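Local coordinates for lactaldehyde dehydrogenase (Escherichia coli, PDB 2IMP), which oxidises L-lactaldehyde irreversibly to L-lactate with NAD+, and also acts on glycolaldehyde and L-glyceraldehyde, at residues A[18-30]-A[34-46]. Residues are numbered along the deposited sequence; the frame is centred on the assembly and turned at random.
Sequences WRGDAWIDVVNPA and VISRIPDGQAEDA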
loop_
_atom_site.group_PDB
_atom_site.type_symbol
_atom_site.label_atom_id
_atom_site.label_comp_id
_atom_site.label_asym_id
_atom_site.label_seq_id
_atom_site.Cartn_x
_atom_site.Cartn_y
_atom_site.Cartn_z
ATOM N N TRP A 18 -0.991 36.154 -31.219
ATOM C CA TRP A 18 0.434 36.420 -31.334
ATOM C C TRP A 18 0.776 37.757 -32.029
ATOM O O TRP A 18 0.362 37.998 -33.162
ATOM C CB TRP A 18 1.084 35.272 -32.097
ATOM C CG TRP A 18 2.547 35.422 -32.346
ATOM C CD1 TRP A 18 3.168 35.455 -33.562
ATOM C CD2 TRP A 18 3.588 35.446 -31.361
ATOM N NE1 TRP A 18 4.530 35.490 -33.397
ATOM C CE2 TRP A 18 4.815 35.489 -32.063
ATOM C CE3 TRP A 18 3.600 35.439 -29.962
ATOM C CZ2 TRP A 18 6.049 35.512 -31.402
ATOM C CZ3 TRP A 18 4.826 35.463 -29.309
ATOM C CH2 TRP A 18 6.034 35.504 -30.031
ATOM N N ARG A 19 1.533 38.606 -31.342
ATOM C CA ARG A 19 1.918 39.896 -31.899
ATOM C C ARG A 19 3.324 39.927 -32.533
ATOM O O ARG A 19 3.723 40.928 -33.131
ATOM C CB ARG A 19 1.815 40.986 -30.826
ATOM C CG ARG A 19 0.409 41.173 -30.274
ATOM C CD ARG A 19 -0.600 41.362 -31.403
ATOM N NE ARG A 19 -1.971 41.470 -30.911
ATOM C CZ ARG A 19 -3.044 41.496 -31.697
ATOM N NH1 ARG A 19 -2.904 41.422 -33.014
ATOM N NH2 ARG A 19 -4.256 41.595 -31.166
ATOM N N GLY A 20 4.059 38.828 -32.396
ATOM C CA GLY A 20 5.390 38.763 -32.969
ATOM C C GLY A 20 5.327 38.702 -34.482
ATOM O O GLY A 20 4.256 38.502 -35.062
ATOM N N ASP A 21 6.475 38.877 -35.126
ATOM C CA ASP A 21 6.550 38.839 -36.583
ATOM C C ASP A 21 6.988 37.481 -37.148
ATOM O O ASP A 21 6.803 37.198 -38.333
ATOM C CB ASP A 21 7.512 39.918 -37.088
ATOM C CG ASP A 21 6.988 41.321 -36.861
ATOM O OD1 ASP A 21 7.765 42.280 -37.058
ATOM O OD2 ASP A 21 5.799 41.465 -36.495
ATOM N N ALA A 22 7.571 36.654 -36.284
ATOM C CA ALA A 22 8.044 35.343 -36.696
ATOM C C ALA A 22 7.051 34.190 -36.457
ATOM O O ALA A 22 6.495 34.037 -35.367
ATOM C CB ALA A 22 9.367 35.036 -36.010
ATOM N N TRP A 23 6.836 33.404 -37.505
ATOM C CA TRP A 23 5.949 32.258 -37.439
ATOM C C TRP A 23 6.626 30.955 -37.887
ATOM O O TRP A 23 7.597 30.973 -38.637
ATOM C CB TRP A 23 4.709 32.467 -38.312
ATOM C CG TRP A 23 3.817 33.586 -37.893
ATOM C CD1 TRP A 23 3.953 34.905 -38.211
ATOM C CD2 TRP A 23 2.630 33.481 -37.099
ATOM N NE1 TRP A 23 2.921 35.630 -37.667
ATOM C CE2 TRP A 23 2.098 34.785 -36.979
ATOM C CE3 TRP A 23 1.968 32.418 -36.474
ATOM C CZ2 TRP A 23 0.923 35.051 -36.260
ATOM C CZ3 TRP A 23 0.801 32.682 -35.760
ATOM C CH2 TRP A 23 0.293 33.991 -35.658
ATOM N N ILE A 24 6.109 29.837 -37.403
ATOM C CA ILE A 24 6.630 28.536 -37.781
ATOM C C ILE A 24 5.606 27.762 -38.625
ATOM O O ILE A 24 4.458 27.588 -38.209
ATOM C CB ILE A 24 6.984 27.693 -36.535
ATOM C CG1 ILE A 24 8.063 28.402 -35.712
ATOM C CG2 ILE A 24 7.465 26.315 -36.958
ATOM C CD1 ILE A 24 8.443 27.672 -34.432
ATOM N N ASP A 25 6.011 27.330 -39.812
ATOM C CA ASP A 25 5.098 26.589 -40.665
ATOM C C ASP A 25 4.892 25.127 -40.241
ATOM O O ASP A 25 5.852 24.418 -39.953
ATOM C CB ASP A 25 5.581 26.582 -42.126
ATOM C CG ASP A 25 5.469 27.939 -42.798
ATOM O OD1 ASP A 25 4.410 28.589 -42.682
ATOM O OD2 ASP A 25 6.445 28.345 -43.461
ATOM N N VAL A 26 3.637 24.706 -40.180
ATOM C CA VAL A 26 3.329 23.320 -39.878
ATOM C C VAL A 26 2.984 22.596 -41.194
ATOM O O VAL A 26 2.027 22.954 -41.881
ATOM C CB VAL A 26 2.159 23.198 -38.884
ATOM C CG1 VAL A 26 1.849 21.732 -38.628
ATOM C CG2 VAL A 26 2.523 23.892 -37.573
ATOM N N VAL A 27 3.791 21.602 -41.536
ATOM C CA VAL A 27 3.630 20.881 -42.782
ATOM C C VAL A 27 3.027 19.469 -42.705
ATOM O O VAL A 27 3.174 18.771 -41.703
ATOM C CB VAL A 27 5.004 20.762 -43.485
ATOM C CG1 VAL A 27 4.889 19.904 -44.710
ATOM C CG2 VAL A 27 5.527 22.142 -43.847
ATOM N N ASN A 28 2.340 19.076 -43.774
ATOM C CA ASN A 28 1.789 17.735 -43.882
ATOM C C ASN A 28 2.901 16.791 -44.383
ATOM O O ASN A 28 3.321 16.882 -45.531
ATOM C CB ASN A 28 0.624 17.714 -44.870
ATOM C CG ASN A 28 -0.062 16.363 -44.933
ATOM O OD1 ASN A 28 0.590 15.317 -44.887
ATOM N ND2 ASN A 28 -1.384 16.377 -45.052
ATOM N N PRO A 29 3.383 15.886 -43.525
ATOM C CA PRO A 29 4.452 14.955 -43.898
ATOM C C PRO A 29 4.208 14.098 -45.172
ATOM O O PRO A 29 5.150 13.561 -45.755
ATOM C CB PRO A 29 4.612 14.111 -42.641
ATOM C CG PRO A 29 3.206 14.034 -42.136
ATOM C CD PRO A 29 2.747 15.469 -42.263
ATOM N N ALA A 30 2.955 13.975 -45.584
ATOM C CA ALA A 30 2.640 13.195 -46.773
ATOM C C ALA A 30 2.751 13.996 -48.093
ATOM O O ALA A 30 3.136 13.454 -49.127
ATOM C CB ALA A 30 1.236 12.602 -46.645
ATOM N N VAL A 34 1.848 23.306 -46.477
ATOM C CA VAL A 34 1.632 24.027 -45.229
ATOM C C VAL A 34 0.159 23.997 -44.764
ATOM O O VAL A 34 -0.716 24.587 -45.392
ATOM C CB VAL A 34 2.096 25.492 -45.357
ATOM C CG1 VAL A 34 1.884 26.229 -44.041
ATOM C CG2 VAL A 34 3.566 25.530 -45.754
ATOM N N ILE A 35 -0.093 23.301 -43.663
ATOM C CA ILE A 35 -1.444 23.169 -43.144
ATOM C C ILE A 35 -1.824 24.201 -42.059
ATOM O O ILE A 35 -3.001 24.460 -41.806
ATOM C CB ILE A 35 -1.651 21.743 -42.613
ATOM C CG1 ILE A 35 -0.684 21.464 -41.460
ATOM C CG2 ILE A 35 -1.399 20.743 -43.738
ATOM C CD1 ILE A 35 -0.706 20.026 -40.970
ATOM N N SER A 36 -0.808 24.782 -41.437
ATOM C CA SER A 36 -1.021 25.781 -40.407
ATOM C C SER A 36 0.270 26.471 -39.984
ATOM O O SER A 36 1.360 26.071 -40.389
ATOM C CB SER A 36 -1.673 25.151 -39.171
ATOM O OG SER A 36 -0.790 24.241 -38.536
ATOM N N ARG A 37 0.124 27.511 -39.176
ATOM C CA ARG A 37 1.257 28.254 -38.669
ATOM C C ARG A 37 1.127 28.598 -37.174
ATOM O O ARG A 37 0.049 28.955 -36.695
ATOM C CB ARG A 37 1.452 29.543 -39.476
ATOM C CG ARG A 37 2.074 29.329 -40.859
ATOM C CD ARG A 37 2.499 30.654 -41.485
ATOM N NE ARG A 37 1.374 31.372 -42.075
ATOM C CZ ARG A 37 0.920 31.159 -43.307
ATOM N NH1 ARG A 37 1.501 30.252 -44.082
ATOM N NH2 ARG A 37 -0.119 31.846 -43.763
ATOM N N ILE A 38 2.227 28.460 -36.445
ATOM C CA ILE A 38 2.218 28.780 -35.031
ATOM C C ILE A 38 3.258 29.834 -34.670
ATOM O O ILE A 38 4.282 29.970 -35.342
ATOM C CB ILE A 38 2.480 27.532 -34.150
ATOM C CG1 ILE A 38 3.820 26.903 -34.528
ATOM C CG2 ILE A 38 1.336 26.545 -34.295
ATOM C CD1 ILE A 38 4.284 25.833 -33.557
ATOM N N PRO A 39 2.999 30.597 -33.609
ATOM C CA PRO A 39 3.968 31.616 -33.229
ATOM C C PRO A 39 5.340 31.057 -32.850
ATOM O O PRO A 39 5.449 29.980 -32.259
ATOM C CB PRO A 39 3.286 32.330 -32.060
ATOM C CG PRO A 39 2.294 31.342 -31.551
ATOM C CD PRO A 39 1.778 30.703 -32.799
ATOM N N ASP A 40 6.382 31.782 -33.243
ATOM C CA ASP A 40 7.730 31.400 -32.874
ATOM C C ASP A 40 7.970 31.908 -31.440
ATOM O O ASP A 40 8.804 32.779 -31.186
ATOM C CB ASP A 40 8.745 32.007 -33.855
ATOM C CG ASP A 40 10.167 31.523 -33.606
ATOM O OD1 ASP A 40 10.338 30.386 -33.126
ATOM O OD2 ASP A 40 11.121 32.273 -33.907
ATOM N N GLY A 41 7.155 31.363 -30.538
ATOM C CA GLY A 41 7.182 31.721 -29.134
ATOM C C GLY A 41 8.539 31.930 -28.511
ATOM O O GLY A 41 9.545 31.381 -28.956
ATOM N N GLN A 42 8.555 32.742 -27.467
ATOM C CA GLN A 42 9.779 33.042 -26.747
ATOM C C GLN A 42 9.603 32.860 -25.232
ATOM O O GLN A 42 8.479 32.703 -24.751
ATOM C CB GLN A 42 10.218 34.484 -27.049
ATOM C CG GLN A 42 10.459 34.770 -28.536
ATOM C CD GLN A 42 11.667 34.033 -29.089
ATOM O OE1 GLN A 42 12.762 34.127 -28.540
ATOM N NE2 GLN A 42 11.475 33.301 -30.185
ATOM N N ALA A 43 10.706 32.889 -24.496
ATOM C CA ALA A 43 10.652 32.731 -23.050
ATOM C C ALA A 43 9.545 33.572 -22.361
ATOM O O ALA A 43 8.785 33.058 -21.538
ATOM C CB ALA A 43 12.015 33.061 -22.445
ATOM N N GLU A 44 9.457 34.852 -22.712
ATOM C CA GLU A 44 8.443 35.717 -22.120
ATOM C C GLU A 44 7.010 35.142 -22.215
ATOM O O GLU A 44 6.222 35.281 -21.283
ATOM C CB GLU A 44 8.503 37.109 -22.754
ATOM C CG GLU A 44 8.428 37.104 -24.273
ATOM C CD GLU A 44 9.013 38.361 -24.890
ATOM O OE1 GLU A 44 8.559 39.470 -24.533
ATOM O OE2 GLU A 44 9.930 38.237 -25.736
ATOM N N ASP A 45 6.691 34.504 -23.338
ATOM C CA ASP A 45 5.374 33.894 -23.497
ATOM C C ASP A 45 5.182 32.741 -22.497
ATOM O O ASP A 45 4.111 32.575 -21.908
ATOM C CB ASP A 45 5.202 33.373 -24.925
ATOM C CG ASP A 45 5.372 34.465 -25.958
ATOM O OD1 ASP A 45 4.597 35.441 -25.913
ATOM O OD2 ASP A 45 6.280 34.348 -26.806
ATOM N N ALA A 46 6.242 31.958 -22.321
ATOM C CA ALA A 46 6.214 30.870 -21.359
ATOM C C ALA A 46 6.035 31.423 -19.932
ATOM O O ALA A 46 5.260 30.887 -19.137
ATOM C CB ALA A 46 7.510 30.050 -21.448
#
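Ile-24 and Ile-38 form a hydrogen-bonded pair of an antiparallel beta hairpin, with Ile-24 N 2.8 Å from Ile-38 O and Ile-38 N 3.0 Å from Ile-24 O. Further along, Val-26 N donates to Ser-36 O, but Val-26 O takes Ile-35 N at 2.8 Å and Ser-36 N only weakly: a classic beta bulge. Past the other end of the strands, Ala-22 O is gripped from opposite faces of its carbonyl plane, by Asp-40 N at 3.1 Å and by the indole Trp-18 NE1 at 3.1 Å.

With CG anti to the backbone N (chi1 178°), that indole is turned across to Pro-39, which lies over one face, modelled too close for the exact distance to be trusted. Its edge meets the Asp-45 carboxylate, whose OD2 accepts through its anti lone pair from the backbone N of Gln-42, the N-cap residue of helix 43-62. An alanine at Trp-18 would remove the NE1 donor and is likely to leave Ala-22 O with Asp-40 N alone of this pair and open a gap over one side of Pro-39. Trp-23 brings CZ3 to 3.7 Å from Pro-39 CD.

On the face with Val-34, Asp-25 and Arg-37 run side by side; their salt bridge is long, OD1 to NH1 3.6 Å, and Arg-37 NE bonds Gln-6. Opposite, Val-26 and Ile-38 pack on Pro-182, Ile-38 also near NAD+-binding Glu-179, while Ser-36 OG bonds Asn-183. Strand 34-39 pairs in parallel with strand 5-11, leaving 23-27 at the sheet's edge within the chain, and Ile-35 rests on helix 83-94.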